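Local coordinates for papain inhibitor (Streptomyces mobaraensis, PDB 5NTB), which inhibits the cysteine proteases papain and bromelain and the serine protease trypsin, and serves as a glutamine and lysine donor substrate for transglutaminase, at residues A[2-14]-A[96-110]. Residues are numbered along the deposited sequence; the frame is centred on the assembly and turned at random.
Sequences IPIGQKMTGKMTY and LDRGVVNGITWKFVR. With SO4 (sulfate ion), chain D.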
loop_
_atom_site.group_PDB
_atom_site.type_symbol
_atom_site.label_atom_id
_atom_site.label_comp_id
_atom_site.label_asym_id
_atom_site.label_seq_id
_atom_site.Cartn_x
_atom_site.Cartn_y
_atom_site.Cartn_z
ATOM N N ILE A 2 9.535 11.041 2.202
ATOM C CA ILE A 2 9.334 9.597 2.095
ATOM C C ILE A 2 10.580 8.920 2.665
ATOM O O ILE A 2 11.651 9.026 2.056
ATOM C CB ILE A 2 9.092 9.159 0.647
ATOM C CG1 ILE A 2 7.831 9.823 0.086
ATOM C CG2 ILE A 2 8.976 7.630 0.575
ATOM C CD1 ILE A 2 7.688 9.671 -1.423
ATOM N N PRO A 3 10.488 8.246 3.808
ATOM C CA PRO A 3 11.694 7.654 4.415
ATOM C C PRO A 3 12.049 6.293 3.821
ATOM O O PRO A 3 11.791 5.236 4.396
ATOM C CB PRO A 3 11.306 7.549 5.890
ATOM C CG PRO A 3 9.824 7.343 5.862
ATOM C CD PRO A 3 9.303 8.105 4.671
ATOM N N ILE A 4 12.667 6.336 2.636
ATOM C CA ILE A 4 13.026 5.117 1.928
ATOM C C ILE A 4 13.881 4.232 2.816
ATOM O O ILE A 4 14.846 4.693 3.440
ATOM C CB ILE A 4 13.768 5.452 0.627
ATOM C CG1 ILE A 4 12.905 6.328 -0.280
ATOM C CG2 ILE A 4 14.210 4.168 -0.076
ATOM C CD1 ILE A 4 11.735 5.605 -0.889
ATOM N N GLY A 5 13.525 2.948 2.881
ATOM C CA GLY A 5 14.294 1.956 3.594
ATOM C C GLY A 5 13.988 1.832 5.069
ATOM O O GLY A 5 14.499 0.912 5.713
ATOM N N GLN A 6 13.174 2.713 5.630
ATOM C CA GLN A 6 12.910 2.669 7.061
ATOM C C GLN A 6 11.756 1.714 7.339
ATOM O O GLN A 6 10.627 1.951 6.895
ATOM C CB GLN A 6 12.605 4.055 7.617
ATOM C CG GLN A 6 11.761 4.006 8.884
ATOM C CD GLN A 6 11.198 5.354 9.277
ATOM O OE1 GLN A 6 9.990 5.491 9.496
ATOM N NE2 GLN A 6 12.065 6.351 9.391
ATOM N N LYS A 7 12.036 0.644 8.073
ATOM C CA LYS A 7 11.002 -0.338 8.361
ATOM C C LYS A 7 10.044 0.221 9.400
ATOM O O LYS A 7 10.452 0.868 10.371
ATOM C CB LYS A 7 11.616 -1.658 8.849
ATOM C CG LYS A 7 12.437 -2.405 7.794
ATOM C CD LYS A 7 11.980 -3.863 7.645
ATOM C CE LYS A 7 12.460 -4.489 6.335
ATOM N NZ LYS A 7 13.671 -3.795 5.801
ATOM N N MET A 8 8.760 -0.003 9.176
ATOM C CA MET A 8 7.721 0.406 10.102
ATOM C C MET A 8 6.871 -0.790 10.474
ATOM O O MET A 8 6.652 -1.687 9.655
ATOM C CB MET A 8 6.846 1.483 9.500
ATOM C CG MET A 8 7.558 2.817 9.528
ATOM S SD MET A 8 6.721 4.055 8.558
ATOM C CE MET A 8 6.920 3.418 6.902
ATOM N N THR A 9 6.415 -0.815 11.718
ATOM C CA THR A 9 5.462 -1.818 12.139
ATOM C C THR A 9 4.063 -1.262 11.967
ATOM O O THR A 9 3.791 -0.109 12.306
ATOM C CB THR A 9 5.693 -2.227 13.592
ATOM O OG1 THR A 9 7.023 -2.748 13.727
ATOM C CG2 THR A 9 4.692 -3.302 13.988
ATOM N N GLY A 10 3.180 -2.080 11.421
ATOM C CA GLY A 10 1.819 -1.622 11.326
ATOM C C GLY A 10 0.871 -2.747 11.012
ATOM O O GLY A 10 1.070 -3.893 11.429
ATOM N N LYS A 11 -0.181 -2.416 10.293
ATOM C CA LYS A 11 -1.217 -3.378 9.992
ATOM C C LYS A 11 -1.552 -3.272 8.520
ATOM O O LYS A 11 -1.257 -2.269 7.856
ATOM C CB LYS A 11 -2.468 -3.149 10.842
ATOM C CG LYS A 11 -3.239 -1.912 10.456
ATOM C CD LYS A 11 -4.553 -1.793 11.228
ATOM C CE LYS A 11 -4.346 -1.077 12.548
ATOM N NZ LYS A 11 -5.636 -0.612 13.134
ATOM N N MET A 12 -2.160 -4.329 8.014
ATOM C CA MET A 12 -2.598 -4.332 6.633
ATOM C C MET A 12 -4.036 -4.811 6.544
ATOM O O MET A 12 -4.458 -5.738 7.246
ATOM C CB MET A 12 -1.695 -5.195 5.753
ATOM C CG MET A 12 -1.675 -6.665 6.095
ATOM S SD MET A 12 -0.577 -7.555 4.972
ATOM C CE MET A 12 -0.871 -9.239 5.514
ATOM N N THR A 13 -4.784 -4.136 5.698
ATOM C CA THR A 13 -6.085 -4.580 5.235
ATOM C C THR A 13 -6.006 -4.695 3.726
ATOM O O THR A 13 -4.949 -4.504 3.121
ATOM C CB THR A 13 -7.172 -3.599 5.667
ATOM O OG1 THR A 13 -6.806 -2.283 5.246
ATOM C CG2 THR A 13 -7.312 -3.596 7.178
ATOM N N TYR A 14 -7.125 -5.010 3.096
ATOM C CA TYR A 14 -7.107 -5.055 1.643
ATOM C C TYR A 14 -8.379 -4.447 1.077
ATOM O O TYR A 14 -9.396 -4.314 1.761
ATOM C CB TYR A 14 -6.917 -6.479 1.106
ATOM C CG TYR A 14 -8.071 -7.401 1.403
ATOM C CD1 TYR A 14 -9.184 -7.427 0.573
ATOM C CD2 TYR A 14 -8.052 -8.231 2.516
ATOM C CE1 TYR A 14 -10.246 -8.249 0.841
ATOM C CE2 TYR A 14 -9.118 -9.066 2.785
ATOM C CZ TYR A 14 -10.204 -9.061 1.939
ATOM O OH TYR A 14 -11.275 -9.893 2.178
ATOM N N LEU A 96 -7.400 -14.229 2.844
ATOM C CA LEU A 96 -8.340 -13.119 2.717
ATOM C C LEU A 96 -9.403 -13.149 3.801
ATOM O O LEU A 96 -9.905 -12.094 4.203
ATOM C CB LEU A 96 -9.001 -13.135 1.341
ATOM C CG LEU A 96 -8.032 -12.775 0.213
ATOM C CD1 LEU A 96 -8.664 -12.984 -1.147
ATOM C CD2 LEU A 96 -7.544 -11.339 0.384
ATOM N N ASP A 97 -9.758 -14.331 4.298
ATOM C CA ASP A 97 -10.830 -14.365 5.278
ATOM C C ASP A 97 -10.379 -13.917 6.661
ATOM O O ASP A 97 -11.213 -13.835 7.568
ATOM C CB ASP A 97 -11.467 -15.761 5.334
ATOM C CG ASP A 97 -10.512 -16.846 5.806
ATOM O OD1 ASP A 97 -9.316 -16.565 6.006
ATOM O OD2 ASP A 97 -10.976 -17.994 5.978
ATOM N N ARG A 98 -9.089 -13.605 6.834
ATOM C CA ARG A 98 -8.621 -12.999 8.079
ATOM C C ARG A 98 -9.037 -11.537 8.184
ATOM O O ARG A 98 -9.322 -11.055 9.288
ATOM C CB ARG A 98 -7.099 -13.127 8.183
ATOM N N GLY A 99 -9.067 -10.820 7.061
ATOM C CA GLY A 99 -9.583 -9.465 6.999
ATOM C C GLY A 99 -8.584 -8.366 7.321
ATOM O O GLY A 99 -8.333 -7.475 6.501
ATOM N N VAL A 100 -8.028 -8.399 8.528
ATOM C CA VAL A 100 -7.024 -7.428 8.952
ATOM C C VAL A 100 -5.926 -8.175 9.685
ATOM O O VAL A 100 -6.199 -9.061 10.502
ATOM C CB VAL A 100 -7.624 -6.321 9.836
ATOM C CG1 VAL A 100 -8.508 -6.927 10.905
ATOM C CG2 VAL A 100 -6.520 -5.456 10.450
ATOM N N VAL A 101 -4.683 -7.836 9.373
ATOM C CA VAL A 101 -3.522 -8.458 9.991
ATOM C C VAL A 101 -2.725 -7.370 10.681
ATOM O O VAL A 101 -2.213 -6.456 10.023
ATOM C CB VAL A 101 -2.649 -9.195 8.966
ATOM C CG1 VAL A 101 -1.369 -9.669 9.617
ATOM C CG2 VAL A 101 -3.410 -10.354 8.347
ATOM N N ASN A 102 -2.618 -7.459 11.998
ATOM C CA ASN A 102 -1.733 -6.583 12.738
ATOM C C ASN A 102 -0.339 -7.185 12.769
ATOM O O ASN A 102 -0.143 -8.383 12.546
ATOM C CB ASN A 102 -2.237 -6.391 14.162
ATOM C CG ASN A 102 -3.557 -5.658 14.208
ATOM O OD1 ASN A 102 -3.645 -4.500 13.808
ATOM N ND2 ASN A 102 -4.596 -6.333 14.678
ATOM N N GLY A 103 0.635 -6.337 13.065
ATOM C CA GLY A 103 1.984 -6.835 13.228
ATOM C C GLY A 103 2.696 -7.202 11.945
ATOM O O GLY A 103 3.487 -8.149 11.934
ATOM N N ILE A 104 2.427 -6.490 10.857
ATOM C CA ILE A 104 3.249 -6.614 9.665
ATOM C C ILE A 104 4.364 -5.586 9.763
ATOM O O ILE A 104 4.335 -4.677 10.599
ATOM C CB ILE A 104 2.446 -6.399 8.369
ATOM C CG1 ILE A 104 1.902 -4.963 8.325
ATOM C CG2 ILE A 104 1.331 -7.415 8.279
ATOM C CD1 ILE A 104 1.881 -4.348 6.949
ATOM N N THR A 105 5.354 -5.734 8.906
ATOM C CA THR A 105 6.365 -4.712 8.744
ATOM C C THR A 105 6.357 -4.281 7.289
ATOM O O THR A 105 6.098 -5.088 6.390
ATOM C CB THR A 105 7.745 -5.220 9.147
ATOM O OG1 THR A 105 8.210 -6.138 8.157
ATOM C CG2 THR A 105 7.696 -5.928 10.531
ATOM N N TRP A 106 6.615 -3.001 7.059
ATOM C CA TRP A 106 6.666 -2.509 5.693
ATOM C C TRP A 106 7.607 -1.328 5.604
ATOM O O TRP A 106 7.905 -0.664 6.597
ATOM C CB TRP A 106 5.262 -2.156 5.157
ATOM C CG TRP A 106 4.545 -1.012 5.807
ATOM C CD1 TRP A 106 3.747 -1.061 6.917
ATOM C CD2 TRP A 106 4.524 0.342 5.354
ATOM N NE1 TRP A 106 3.228 0.193 7.181
ATOM C CE2 TRP A 106 3.692 1.069 6.237
ATOM C CE3 TRP A 106 5.112 1.009 4.276
ATOM C CZ2 TRP A 106 3.450 2.436 6.089
ATOM C CZ3 TRP A 106 4.870 2.369 4.120
ATOM C CH2 TRP A 106 4.030 3.068 5.021
ATOM N N LYS A 107 8.080 -1.074 4.387
ATOM C CA LYS A 107 8.945 0.067 4.151
ATOM C C LYS A 107 8.724 0.531 2.728
ATOM O O LYS A 107 8.406 -0.270 1.839
ATOM C CB LYS A 107 10.428 -0.264 4.376
ATOM C CG LYS A 107 10.969 -1.328 3.435
ATOM C CD LYS A 107 12.464 -1.511 3.657
ATOM C CE LYS A 107 13.024 -2.554 2.729
ATOM N NZ LYS A 107 14.514 -2.683 2.903
ATOM N N PHE A 108 8.865 1.835 2.534
ATOM C CA PHE A 108 8.967 2.400 1.197
ATOM C C PHE A 108 10.294 2.013 0.566
ATOM O O PHE A 108 11.342 2.066 1.220
ATOM C CB PHE A 108 8.881 3.924 1.250
ATOM C CG PHE A 108 7.555 4.459 1.724
ATOM C CD1 PHE A 108 6.441 4.404 0.899
ATOM C CD2 PHE A 108 7.438 5.066 2.963
ATOM C CE1 PHE A 108 5.222 4.923 1.319
ATOM C CE2 PHE A 108 6.224 5.600 3.386
ATOM C CZ PHE A 108 5.115 5.528 2.554
ATOM N N VAL A 109 10.259 1.668 -0.722
ATOM C CA VAL A 109 11.475 1.379 -1.484
ATOM C C VAL A 109 11.421 2.046 -2.851
ATOM O O VAL A 109 10.365 2.455 -3.334
ATOM C CB VAL A 109 11.711 -0.132 -1.681
ATOM C CG1 VAL A 109 11.932 -0.829 -0.350
ATOM C CG2 VAL A 109 10.545 -0.751 -2.433
ATOM N N ARG A 110 12.587 2.121 -3.491
ATOM C CA ARG A 110 12.675 2.587 -4.871
ATOM C C ARG A 110 13.343 1.540 -5.757
ATOM O O ARG A 110 12.798 1.152 -6.793
ATOM C CB ARG A 110 13.440 3.909 -4.950
ATOM C CG ARG A 110 12.561 5.114 -4.688
ATOM C CD ARG A 110 13.080 6.363 -5.379
ATOM N NE ARG A 110 12.085 7.432 -5.324
ATOM C CZ ARG A 110 12.026 8.350 -4.362
ATOM N NH1 ARG A 110 11.085 9.283 -4.389
ATOM N NH2 ARG A 110 12.910 8.339 -3.372
HETATM S S SO4 D . -6.717 2.528 11.610
HETATM O O1 SO4 D . -5.750 1.864 12.484
HETATM O O2 SO4 D . -7.841 1.635 11.335
HETATM O O3 SO4 D . -6.054 2.905 10.355
HETATM O O4 SO4 D . -7.193 3.745 12.268
HETATM O O HOH W 1 9.885 3.321 4.688
HETATM O O HOH W 2 15.576 -1.430 5.236
HETATM O O HOH W 3 -1.080 -3.337 14.047
HETATM O O HOH W 4 -9.370 -5.960 4.706
#
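One water links Pro-3, Gln-6 and Phe-108: it donates to Pro-3 O and Gln-6 O and accepts from Phe-108 N at 2.8 Å. It bridges the type II turn from Pro-3 to Gln-6 to Phe-108, just ahead of the antiparallel pairing of strands 8-14 and 104-109. The pairing joins the first and last strands of a fold assigned to the double-psi beta-barrel family. Within the turn, Gly-5 N donates to Phe-108 O. Met-8 and Trp-106 form a hydrogen-bonded pair, as do Gly-10 and Ile-104. The chain turns a corner at Gly-103, where Gly-103 and Ile-104 both face Gly-10 in a G1 beta bulge. Pairing resumes between Met-12 and Val-101.

The side chains of Met-8 and Met-12 share one face with Trp-106, Ile-104 and Val-101. Met-8 CE lies over the six-membered ring of Trp-106, 3.6 Å from its centroid. The bend at chi3 (-67°) folds this methyl onto the indole, and SD stands farther above the same ring in a Met-aromatic contact. Trp-106 NE1 is held by Thr-81 O. Phe-108 takes Ile-2 CG2 over a face, with CG2 3.7 Å from Phe-108 CG. Met-12 CG rests on Ile-104 CG2 at 3.8 Å, while its CE lies against Val-101 CB.

On the other face, Lys-11 runs alongside Asn-102, and Lys-11 NZ donates to sulfate O1 at 2.6 Å. His-82 and Asp-79 also bind this sulfate. At the far end Leu-96 CD2 lies over the centre of the Tyr-14 ring in a CH-pi contact, 3.7 Å from its centroid, and Phe-90 meets that ring edge-to-face. An alanine at Tyr-14 would probably leave Leu-96 CD2 and the Phe-90 ring without the aromatic ring they share, and open a gap where that ring lay. A water accepts from Tyr-14 N and donates to Gly-99 O at 2.6 Å.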